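Long-range contact in ubiquitin-like-conjugating enzyme ATG10 (PDB 4EBR), which acts as an E2-like enzyme of autophagy, catalysing the conjugation of the ubiquitin-like protein ATG12 to ATG5: residues H23-C28 against L42-T47. Residues are numbered along the deposited sequence; the frame is centred on the assembly and turned at random.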
ATOM      1  N   HIS A  23     -15.846 -14.765 -16.997  1.00 79.46           N
ATOM      2  CA  HIS A  23     -15.882 -15.186 -18.396  1.00 83.84           C
ATOM      3  C   HIS A  23     -17.167 -14.772 -19.112  1.00 87.58           C
ATOM      4  O   HIS A  23     -17.151 -14.446 -20.297  1.00 92.15           O
ATOM      5  CB  HIS A  23     -15.700 -16.697 -18.501  1.00 87.00           C
ATOM      6  CG  HIS A  23     -14.459 -17.195 -17.833  1.00 84.08           C
ATOM      7  ND1 HIS A  23     -14.274 -17.133 -16.469  1.00 80.73           N
ATOM      8  CD2 HIS A  23     -13.335 -17.752 -18.340  1.00 85.77           C
ATOM      9  CE1 HIS A  23     -13.094 -17.642 -16.165  1.00 80.64           C
ATOM     10  NE2 HIS A  23     -12.502 -18.021 -17.283  1.00 83.30           N
ATOM     11  N   ASN A  24     -18.279 -14.785 -18.395  1.00 86.35           N
ATOM     12  CA  ASN A  24     -19.554 -14.425 -18.993  1.00 89.84           C
ATOM     13  C   ASN A  24     -19.885 -12.961 -18.760  1.00 88.19           C
ATOM     14  O   ASN A  24     -20.944 -12.478 -19.153  1.00 94.23           O
ATOM     15  CB  ASN A  24     -20.669 -15.313 -18.440  1.00 91.06           C
ATOM     16  CG  ASN A  24     -20.371 -16.783 -18.611  1.00 94.88           C
ATOM     17  OD1 ASN A  24     -19.927 -17.223 -19.678  1.00 97.98           O
ATOM     18  ND2 ASN A  24     -20.597 -17.555 -17.553  1.00 95.17           N
ATOM     19  N   TRP A  25     -18.987 -12.260 -18.091  1.00 81.66           N
ATOM     20  CA  TRP A  25     -19.168 -10.840 -17.871  1.00 79.66           C
ATOM     21  C   TRP A  25     -18.931 -10.143 -19.202  1.00 83.88           C
ATOM     22  O   TRP A  25     -17.924 -10.394 -19.865  1.00 85.42           O
ATOM     23  CB  TRP A  25     -18.168 -10.377 -16.832  1.00 76.03           C
ATOM     24  CG  TRP A  25     -18.299  -8.961 -16.454  1.00 74.21           C
ATOM     25  CD1 TRP A  25     -19.362  -8.142 -16.694  1.00 77.05           C
ATOM     26  CD2 TRP A  25     -17.322  -8.172 -15.764  1.00 66.65           C
ATOM     27  NE1 TRP A  25     -19.104  -6.887 -16.187  1.00 75.10           N
ATOM     28  CE2 TRP A  25     -17.859  -6.881 -15.615  1.00 67.61           C
ATOM     29  CE3 TRP A  25     -16.050  -8.437 -15.254  1.00 60.03           C
ATOM     30  CZ2 TRP A  25     -17.166  -5.852 -14.982  1.00 61.35           C
ATOM     31  CZ3 TRP A  25     -15.365  -7.419 -14.624  1.00 56.14           C
ATOM     32  CH2 TRP A  25     -15.925  -6.141 -14.491  1.00 56.45           C
ATOM     33  N   ALA A  26     -19.866  -9.288 -19.607  1.00 86.55           N
ATOM     34  CA  ALA A  26     -19.836  -8.693 -20.950  1.00 88.17           C
ATOM     35  C   ALA A  26     -18.580  -7.871 -21.195  1.00 85.54           C
ATOM     36  O   ALA A  26     -17.961  -7.971 -22.259  1.00 87.14           O
ATOM     37  CB  ALA A  26     -21.073  -7.837 -21.185  1.00 89.62           C
ATOM     38  N   LEU A  27     -18.214  -7.073 -20.191  1.00 80.97           N
ATOM     39  CA  LEU A  27     -17.077  -6.157 -20.260  1.00 76.34           C
ATOM     40  C   LEU A  27     -15.730  -6.854 -20.381  1.00 74.10           C
ATOM     41  O   LEU A  27     -14.720  -6.206 -20.649  1.00 74.61           O
ATOM     42  CB  LEU A  27     -17.030  -5.291 -19.001  1.00 72.63           C
ATOM     43  CG  LEU A  27     -17.755  -3.954 -18.896  1.00 74.19           C
ATOM     44  CD1 LEU A  27     -17.278  -3.261 -17.635  1.00 71.26           C
ATOM     45  CD2 LEU A  27     -17.508  -3.064 -20.111  1.00 75.90           C
ATOM     46  N   CYS A  28     -15.696  -8.161 -20.155  1.00 73.62           N
ATOM     47  CA  CYS A  28     -14.421  -8.842 -19.974  1.00 73.00           C
ATOM     48  C   CYS A  28     -13.868  -9.492 -21.232  1.00 78.24           C
ATOM     49  O   CYS A  28     -14.406 -10.490 -21.704  1.00 84.69           O
ATOM     50  CB  CYS A  28     -14.533  -9.888 -18.869  1.00 71.21           C
ATOM     51  SG  CYS A  28     -12.941 -10.578 -18.392  1.00 82.19           S
ATOM     52  N   LEU A  42      -7.703  -9.508 -15.179  1.00 47.45           N
ATOM     53  CA  LEU A  42      -8.876  -9.230 -15.975  1.00 48.48           C
ATOM     54  C   LEU A  42      -8.546  -8.144 -16.975  1.00 49.93           C
ATOM     55  O   LEU A  42      -8.139  -7.037 -16.604  1.00 51.60           O
ATOM     56  CB  LEU A  42     -10.044  -8.798 -15.081  1.00 46.99           C
ATOM     57  CG  LEU A  42     -10.568  -9.931 -14.195  1.00 51.16           C
ATOM     58  CD1 LEU A  42     -11.822  -9.541 -13.433  1.00 51.39           C
ATOM     59  CD2 LEU A  42     -10.838 -11.154 -15.040  1.00 55.58           C
ATOM     60  N   ARG A  43      -8.700  -8.456 -18.251  1.00 51.89           N
ATOM     61  CA  ARG A  43      -8.611  -7.418 -19.262  1.00 53.90           C
ATOM     62  C   ARG A  43     -10.021  -7.090 -19.674  1.00 60.56           C
ATOM     63  O   ARG A  43     -10.826  -7.986 -19.916  1.00 65.76           O
ATOM     64  CB  ARG A  43      -7.771  -7.863 -20.458  1.00 52.04           C
ATOM     65  CG  ARG A  43      -6.316  -8.099 -20.113  1.00 50.74           C
ATOM     66  CD  ARG A  43      -5.438  -8.090 -21.344  1.00 54.65           C
ATOM     67  NE  ARG A  43      -4.021  -8.193 -20.998  1.00 56.16           N
ATOM     68  CZ  ARG A  43      -3.366  -9.345 -20.827  1.00 61.71           C
ATOM     69  NH1 ARG A  43      -3.996 -10.518 -20.963  1.00 63.98           N
ATOM     70  NH2 ARG A  43      -2.073  -9.322 -20.516  1.00 62.27           N
ATOM     71  N   LEU A  44     -10.331  -5.804 -19.733  1.00 62.63           N
ATOM     72  CA  LEU A  44     -11.688  -5.391 -20.039  1.00 68.34           C
ATOM     73  C   LEU A  44     -11.833  -4.878 -21.457  1.00 76.09           C
ATOM     74  O   LEU A  44     -10.898  -4.347 -22.041  1.00 78.07           O
ATOM     75  CB  LEU A  44     -12.168  -4.335 -19.061  1.00 66.04           C
ATOM     76  CG  LEU A  44     -12.284  -4.821 -17.621  1.00 66.41           C
ATOM     77  CD1 LEU A  44     -12.925  -3.741 -16.777  1.00 67.67           C
ATOM     78  CD2 LEU A  44     -13.071  -6.119 -17.532  1.00 66.10           C
ATOM     79  N   ILE A  45     -13.043  -5.030 -21.989  1.00 81.98           N
ATOM     80  CA  ILE A  45     -13.375  -4.595 -23.339  1.00 86.00           C
ATOM     81  C   ILE A  45     -13.278  -3.081 -23.477  1.00 87.60           C
ATOM     82  O   ILE A  45     -13.593  -2.337 -22.548  1.00 85.86           O
ATOM     83  CB  ILE A  45     -14.790  -5.047 -23.745  1.00 88.51           C
ATOM     84  CG1 ILE A  45     -15.834  -4.439 -22.806  1.00 92.78           C
ATOM     85  CG2 ILE A  45     -14.886  -6.565 -23.744  1.00 89.25           C
ATOM     86  CD1 ILE A  45     -17.263  -4.655 -23.258  1.00 99.01           C
ATOM     87  N   PRO A  46     -12.832  -2.638 -24.646  1.00 92.62           N
ATOM     88  CA  PRO A  46     -12.594  -1.212 -24.910  1.00 94.40           C
ATOM     89  C   PRO A  46     -13.737  -0.336 -24.390  1.00 98.83           C
ATOM     90  O   PRO A  46     -14.905  -0.646 -24.607  1.00103.10           O
ATOM     91  CB  PRO A  46     -12.498  -1.154 -26.442  1.00 93.85           C
ATOM     92  CG  PRO A  46     -11.907  -2.462 -26.805  1.00 93.94           C
ATOM     93  CD  PRO A  46     -12.541  -3.460 -25.838  1.00 95.96           C
ATOM     94  N   THR A  47     -13.405   0.702 -23.639  1.00 99.17           N
ATOM     95  CA  THR A  47     -14.443   1.577 -23.133  1.00102.22           C
ATOM     96  C   THR A  47     -13.942   2.991 -22.951  1.00104.62           C
ATOM     97  O   THR A  47     -12.757   3.220 -22.710  1.00106.71           O
ATOM     98  CB  THR A  47     -15.003   1.067 -21.792  1.00 70.10           C
ATOM     99  OG1 THR A  47     -13.929   0.894 -20.858  1.00 68.54           O
ATOM    100  CG2 THR A  47     -15.722  -0.259 -21.983  1.00 71.01           C
TER
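W25 and L44 meet in the apolar centre, CD2 of L44 lying 3.9 Å from CZ3 of W25, where a type I beta turn, W25 to C28, leads into the first strand of the antiparallel sheet of this E2-like fold. The indole reaches the sheet because its CG stands anti to the backbone N (chi1 -176°); CD1 of L42 approaches the ring edge, 4.3 Å from CZ3 of W25. Branched, apolar leucines fit against the indole, which also packs on helix 152-164 and donates its NE1 hydrogen bond to the backbone carbonyl of G165. L27 sets its CB above one face of the indole, toward the rim, and places CD2 3.5 Å from CG1 of I45, their side chains crossing at about a right angle. The beta-branched I45 sets both branches, CG1 and CG2, against the L27 carbonyl oxygen; an alanine here would probably leave L27 CD2 with T47 CG2 and a gap beside it. C28 and L44 form a non-hydrogen-bonded antiparallel pair; C28 SG, small and apolar, sits beside L42 CD2. R43 turns away to form salt bridges with D30 and E66. At the polar edge, I45 N donates a nearly straight hydrogen bond (175°) to L27 O, its modelled length, 2.4 Å, doubtfully short.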